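PDB 4MAD: beta-galactosidase from Bacillus circulans, which probably hydrolyses terminal, non-reducing beta-D-galactose residues of beta-galactosides, as a family 35 glycoside hydrolase with a TIM-barrel catalytic domain. Local coordinates for residues G36-F41 and M286-T291; F248-F253 and D316-E321. All blocks are in the same frame, centred on the assembly; numbering follows the deposited sequence.

Contact 1. Residues G36-F41 and M286-T291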
loop_
_atom_site.group_PDB
_atom_site.type_symbol
_atom_site.label_atom_id
_atom_site.label_comp_id
_atom_site.label_asym_id
_atom_site.label_seq_id
_atom_site.Cartn_x
_atom_site.Cartn_y
_atom_site.Cartn_z
ATOM N N GLY A 36 14.758 -11.834 0.736
ATOM C CA GLY A 36 13.502 -11.727 0.068
ATOM C C GLY A 36 12.626 -10.716 0.761
ATOM O O GLY A 36 12.470 -10.741 1.899
ATOM N N ALA A 37 12.072 -9.808 -0.007
ATOM C CA ALA A 37 11.117 -8.861 0.561
ATOM C C ALA A 37 9.720 -9.452 0.773
ATOM O O ALA A 37 9.141 -10.010 -0.111
ATOM C CB ALA A 37 11.026 -7.656 -0.278
ATOM N N MET A 38 9.257 -9.335 2.002
ATOM C CA MET A 38 7.908 -9.631 2.355
ATOM C C MET A 38 7.427 -8.629 3.406
ATOM O O MET A 38 8.071 -8.420 4.362
ATOM C CB MET A 38 7.778 -11.037 2.906
ATOM C CG MET A 38 6.434 -11.356 3.388
ATOM S SD MET A 38 6.270 -13.003 4.142
ATOM C CE MET A 38 4.609 -12.873 4.741
ATOM N N HIS A 39 6.282 -8.046 3.182
ATOM C CA HIS A 39 5.768 -7.038 4.094
ATOM C C HIS A 39 4.704 -7.600 5.021
ATOM O O HIS A 39 3.724 -8.102 4.574
ATOM C CB HIS A 39 5.127 -5.946 3.283
ATOM C CG HIS A 39 6.051 -5.254 2.352
ATOM N ND1 HIS A 39 7.414 -5.343 2.453
ATOM C CD2 HIS A 39 5.804 -4.490 1.266
ATOM C CE1 HIS A 39 7.965 -4.644 1.485
ATOM N NE2 HIS A 39 7.008 -4.143 0.739
ATOM N N TYR A 40 4.895 -7.485 6.312
ATOM C CA TYR A 40 3.959 -8.109 7.216
ATOM C C TYR A 40 2.547 -7.588 6.939
ATOM O O TYR A 40 1.605 -8.269 7.128
ATOM C CB TYR A 40 4.341 -7.915 8.691
ATOM C CG TYR A 40 4.562 -6.504 9.064
ATOM C CD1 TYR A 40 3.605 -5.794 9.710
ATOM C CD2 TYR A 40 5.716 -5.898 8.778
ATOM C CE1 TYR A 40 3.786 -4.467 10.009
ATOM C CE2 TYR A 40 5.926 -4.571 9.095
ATOM C CZ TYR A 40 4.939 -3.840 9.697
ATOM O OH TYR A 40 5.120 -2.544 10.003
ATOM N N PHE A 41 2.471 -6.349 6.495
ATOM C CA PHE A 41 1.206 -5.621 6.428
ATOM C C PHE A 41 0.425 -5.970 5.205
ATOM O O PHE A 41 -0.641 -5.480 5.010
ATOM C CB PHE A 41 1.391 -4.137 6.569
ATOM C CG PHE A 41 2.516 -3.546 5.756
ATOM C CD1 PHE A 41 2.283 -3.079 4.495
ATOM C CD2 PHE A 41 3.792 -3.448 6.253
ATOM C CE1 PHE A 41 3.258 -2.491 3.815
ATOM C CE2 PHE A 41 4.756 -2.886 5.538
ATOM C CZ PHE A 41 4.487 -2.418 4.319
ATOM N N MET A 286 9.360 -8.013 -5.272
ATOM C CA MET A 286 8.998 -8.593 -3.989
ATOM C C MET A 286 9.142 -10.120 -4.047
ATOM O O MET A 286 8.892 -10.701 -5.047
ATOM C CB MET A 286 7.552 -8.303 -3.683
ATOM C CG MET A 286 7.206 -6.910 -3.449
ATOM S SD MET A 286 7.804 -6.214 -2.000
ATOM C CE MET A 286 6.960 -7.177 -0.826
ATOM N N ALA A 287 9.600 -10.742 -2.982
ATOM C CA ALA A 287 9.598 -12.181 -2.965
ATOM C C ALA A 287 8.215 -12.747 -2.814
ATOM O O ALA A 287 7.822 -13.562 -3.524
ATOM C CB ALA A 287 10.467 -12.726 -1.878
ATOM N N HIS A 288 7.533 -12.279 -1.795
ATOM C CA HIS A 288 6.110 -12.367 -1.658
ATOM C C HIS A 288 5.487 -10.963 -1.521
ATOM O O HIS A 288 5.818 -10.248 -0.664
ATOM C CB HIS A 288 5.761 -13.196 -0.441
ATOM C CG HIS A 288 4.294 -13.302 -0.204
ATOM N ND1 HIS A 288 3.456 -13.922 -1.091
ATOM C CD2 HIS A 288 3.507 -12.791 0.765
ATOM C CE1 HIS A 288 2.224 -13.816 -0.654
ATOM N NE2 HIS A 288 2.236 -13.177 0.491
ATOM N N GLY A 289 4.604 -10.625 -2.445
ATOM C CA GLY A 289 3.935 -9.355 -2.457
ATOM C C GLY A 289 2.622 -9.168 -1.728
ATOM O O GLY A 289 2.417 -8.270 -1.006
ATOM N N GLY A 290 1.747 -10.128 -1.935
ATOM C CA GLY A 290 0.489 -10.142 -1.233
ATOM C C GLY A 290 -0.484 -9.109 -1.713
ATOM O O GLY A 290 -0.594 -8.981 -2.874
ATOM N N THR A 291 -1.164 -8.412 -0.794
ATOM C CA THR A 291 -2.301 -7.584 -1.090
ATOM C C THR A 291 -2.313 -6.225 -0.389
ATOM O O THR A 291 -1.970 -6.172 0.742
ATOM C CB THR A 291 -3.616 -8.341 -0.736
ATOM O OG1 THR A 291 -3.492 -9.726 -1.108
ATOM C CG2 THR A 291 -4.784 -7.659 -1.391
HETATM O O HOH W 1 4.504 -8.625 0.902
HETATM O O HOH W 2 -2.504 -4.741 2.992
#
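The carbonyl oxygen of Ala-37 receives two backbone N-H groups from the opposing loop, and this double grip marks the tight end of the contact, where the first strand of the (beta/alpha)8 barrel meets the chain leaving the eighth. Ala-287 N lies 3.0 Å from Ala-37 O, in the carbonyl plane on a lone pair but bent (N-H...O 131°), whereas His-288 N comes in straighter (153°), nearly along the C=O axis, at 3.3 Å. The Ala-287 methyl packs on the backbone of Gly-36, CB 3.7 Å from its CA, where a side chain would come too close. Next to it, Met-286 follows a cis peptide bond and crosses His-39 at about a right angle. Bends at chi2 and chi3 (-64°) fold its chain back, placing CE over the centre of the imidazole in a CH-pi contact, 3.5 Å from the ring centroid, while SD stands oblique to the same ring, 4.0 Å from its centroid, and also touches Ala-37 CB.

Beyond Met-38 the backbones part and bridging waters take over from direct backbone contact. Met-38 and His-288 still run side by side, both with CG anti to N, but touch lightly, CE of Met-38 being 4.1 Å from CD2 of His-288. One water accepts from His-39 N and donates to the carbonyls of His-288 and Gly-289; a second links Phe-41 O to Thr-291 O. Thr-43 OG1 bonds His-288 NE2. Strand 62-66 flanks strand 34-38 on one side, and helix 48-58 packs on Met-38, Ala-287 and His-288.

Contact 2. Residues F248-F253 and D316-E321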
loop_
_atom_site.group_PDB
_atom_site.type_symbol
_atom_site.label_atom_id
_atom_site.label_comp_id
_atom_site.label_asym_id
_atom_site.label_seq_id
_atom_site.Cartn_x
_atom_site.Cartn_y
_atom_site.Cartn_z
ATOM N N PHE A 248 15.925 -5.747 -5.954
ATOM C CA PHE A 248 16.000 -6.281 -7.301
ATOM C C PHE A 248 14.548 -6.431 -7.735
ATOM O O PHE A 248 13.864 -7.325 -7.311
ATOM C CB PHE A 248 16.753 -7.611 -7.307
ATOM C CG PHE A 248 16.669 -8.397 -8.599
ATOM C CD1 PHE A 248 16.661 -7.798 -9.824
ATOM C CD2 PHE A 248 16.640 -9.771 -8.579
ATOM C CE1 PHE A 248 16.602 -8.584 -10.957
ATOM C CE2 PHE A 248 16.554 -10.477 -9.696
ATOM C CZ PHE A 248 16.559 -9.880 -10.876
ATOM N N TRP A 249 14.125 -5.532 -8.608
ATOM C CA TRP A 249 12.757 -5.463 -9.041
ATOM C C TRP A 249 12.571 -6.538 -10.113
ATOM O O TRP A 249 12.654 -6.282 -11.272
ATOM C CB TRP A 249 12.394 -4.062 -9.603
ATOM C CG TRP A 249 12.679 -2.966 -8.664
ATOM C CD1 TRP A 249 12.415 -2.967 -7.380
ATOM C CD2 TRP A 249 13.272 -1.704 -8.956
ATOM N NE1 TRP A 249 12.810 -1.808 -6.810
ATOM C CE2 TRP A 249 13.363 -1.015 -7.769
ATOM C CE3 TRP A 249 13.756 -1.113 -10.104
ATOM C CZ2 TRP A 249 13.904 0.238 -7.690
ATOM C CZ3 TRP A 249 14.303 0.116 -10.015
ATOM C CH2 TRP A 249 14.362 0.780 -8.831
ATOM N N HIS A 250 12.343 -7.749 -9.680
ATOM C CA HIS A 250 12.254 -8.869 -10.608
ATOM C C HIS A 250 10.865 -9.013 -11.193
ATOM O O HIS A 250 10.615 -9.812 -12.027
ATOM C CB HIS A 250 12.662 -10.172 -9.943
ATOM C CG HIS A 250 11.648 -10.697 -9.009
ATOM N ND1 HIS A 250 11.413 -10.144 -7.777
ATOM C CD2 HIS A 250 10.761 -11.692 -9.143
ATOM C CE1 HIS A 250 10.444 -10.794 -7.182
ATOM N NE2 HIS A 250 10.032 -11.738 -7.985
ATOM N N GLY A 251 9.982 -8.190 -10.696
ATOM C CA GLY A 251 8.619 -8.109 -11.104
ATOM C C GLY A 251 8.267 -6.631 -11.168
ATOM O O GLY A 251 9.134 -5.855 -11.305
ATOM N N TRP A 252 6.987 -6.296 -11.100
ATOM C CA TRP A 252 6.531 -4.919 -11.080
ATOM C C TRP A 252 5.073 -4.868 -10.621
ATOM O O TRP A 252 4.463 -5.867 -10.440
ATOM C CB TRP A 252 6.685 -4.221 -12.422
ATOM C CG TRP A 252 6.844 -2.747 -12.377
ATOM C CD1 TRP A 252 6.000 -1.828 -12.842
ATOM C CD2 TRP A 252 7.966 -2.032 -11.872
ATOM N NE1 TRP A 252 6.497 -0.574 -12.648
ATOM C CE2 TRP A 252 7.723 -0.675 -12.075
ATOM C CE3 TRP A 252 9.152 -2.412 -11.271
ATOM C CZ2 TRP A 252 8.613 0.286 -11.684
ATOM C CZ3 TRP A 252 10.015 -1.480 -10.904
ATOM C CH2 TRP A 252 9.766 -0.141 -11.112
ATOM N N PHE A 253 4.574 -3.677 -10.432
ATOM C CA PHE A 253 3.230 -3.460 -9.931
ATOM C C PHE A 253 2.344 -2.769 -10.953
ATOM O O PHE A 253 2.820 -2.268 -11.910
ATOM C CB PHE A 253 3.216 -2.597 -8.697
ATOM C CG PHE A 253 3.781 -1.286 -8.917
ATOM C CD1 PHE A 253 3.006 -0.192 -9.105
ATOM C CD2 PHE A 253 5.117 -1.148 -8.975
ATOM C CE1 PHE A 253 3.575 0.992 -9.333
ATOM C CE2 PHE A 253 5.666 0.010 -9.224
ATOM C CZ PHE A 253 4.888 1.088 -9.401
ATOM N N ASP A 316 4.055 -10.200 -9.671
ATOM C CA ASP A 316 4.756 -11.241 -10.369
ATOM C C ASP A 316 5.849 -11.777 -9.447
ATOM O O ASP A 316 6.904 -12.090 -9.848
ATOM C CB ASP A 316 5.352 -10.785 -11.672
ATOM C CG ASP A 316 5.620 -11.938 -12.601
ATOM O OD1 ASP A 316 4.977 -12.941 -12.460
ATOM O OD2 ASP A 316 6.441 -11.772 -13.478
ATOM N N GLY A 317 5.519 -11.850 -8.185
ATOM C CA GLY A 317 6.442 -12.270 -7.166
ATOM C C GLY A 317 6.760 -13.758 -7.256
ATOM O O GLY A 317 6.164 -14.452 -7.996
ATOM N N LEU A 318 7.738 -14.180 -6.472
ATOM C CA LEU A 318 8.139 -15.558 -6.399
ATOM C C LEU A 318 6.995 -16.412 -5.863
ATOM O O LEU A 318 6.850 -17.500 -6.291
ATOM C CB LEU A 318 9.380 -15.731 -5.571
ATOM C CG LEU A 318 10.591 -14.979 -6.062
ATOM C CD1 LEU A 318 11.745 -15.188 -5.173
ATOM C CD2 LEU A 318 10.925 -15.230 -7.446
ATOM N N LEU A 319 6.230 -15.860 -4.927
ATOM C CA LEU A 319 4.938 -16.399 -4.521
ATOM C C LEU A 319 3.840 -15.552 -5.089
ATOM O O LEU A 319 4.022 -14.405 -5.225
ATOM C CB LEU A 319 4.770 -16.388 -3.019
ATOM C CG LEU A 319 5.895 -17.016 -2.244
ATOM C CD1 LEU A 319 5.526 -17.102 -0.838
ATOM C CD2 LEU A 319 6.224 -18.314 -2.780
ATOM N N THR A 320 2.716 -16.137 -5.422
ATOM C CA THR A 320 1.601 -15.391 -5.997
ATOM C C THR A 320 0.937 -14.610 -4.878
ATOM O O THR A 320 1.254 -14.796 -3.757
ATOM C CB THR A 320 0.538 -16.279 -6.589
ATOM O OG1 THR A 320 -0.067 -17.000 -5.556
ATOM C CG2 THR A 320 1.094 -17.212 -7.619
ATOM N N GLU A 321 -0.051 -13.804 -5.200
ATOM C CA GLU A 321 -0.702 -12.969 -4.162
ATOM C C GLU A 321 -1.236 -13.835 -3.056
ATOM O O GLU A 321 -1.120 -13.508 -1.942
ATOM C CB GLU A 321 -1.854 -12.153 -4.712
ATOM C CG GLU A 321 -2.722 -11.464 -3.643
ATOM C CD GLU A 321 -3.788 -10.513 -4.237
ATOM O OE1 GLU A 321 -3.922 -10.567 -5.456
ATOM O OE2 GLU A 321 -4.425 -9.758 -3.499
#
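At the C-terminal end of the seventh strand of the TIM barrel, the strand that carries Glu-247, the predicted nucleophile, the chain leaves as a loop and lays His-250 and Gly-251 against the loop residues Asp-316 to Leu-318. No hydrogen bond joins the two segments; they meet by packing alone. The His-250 imidazole reaches across to the second loop, where it lies obliquely against the Asp-316 carbonyl, the alpha carbon of Gly-317 and the CD2 methyl of Leu-318. A chi1 of 74° sets this ring between its own backbone N and carbonyl carbon and directs it from one loop to the other. Leu-318, with CG beside its backbone N, brings one branch to the imidazole and also packs on Lys-328 and Val-332 of helix 327-339.

Gly-251 brings the backbones closest, its CA 5.0 Å from that of Asp-316. Asp-316 adopts a left-handed backbone conformation, and its CA-CB bond points to the strand-seven loop. Its carboxylate is held from outside the pair: OD2 forms a salt bridge with Lys-328 NZ and accepts a hydrogen bond from Arg-263 N. Since Lys-328 NZ also bonds His-250 O, this one lysine ties both segments together, and its charge probably helps keep the aspartate ionised.

An inverse gamma turn centred on Trp-249 is closed by a weak bond from His-250 N to Phe-248 O. Past it, the chain swings Trp-252 into a pocket that holds 2-(2-methoxyethoxy)ethanol, probably a crystallisation component. The indole of Trp-252 also meets that of Trp-249, its CZ3 sitting 3.4 Å above the plane of the Trp-249 ring and offset toward its rim.

From the N terminus, 36-41 comes first and includes the end of barrel strand one; 248-253 begins on the end of strand seven, 286-291 follows strand eight, and 316-321 lies ahead of helix 327-339. The segments alternate, so the contacts cross: contact 1 spans 244 residues and joins the first strand to the loop that leaves the last, beside the seam where the barrel closes, while contact 2 spans 62 and brings the later loop back against the loop leaving strand seven. Their centres are 9 Å apart, and their second segments touch directly. Leu-319 N probably donates to Ala-287 O at 3.1 Å, and Thr-291 OG1 lies 2.6 Å from Glu-321 OE2, probably hydrogen-bonded.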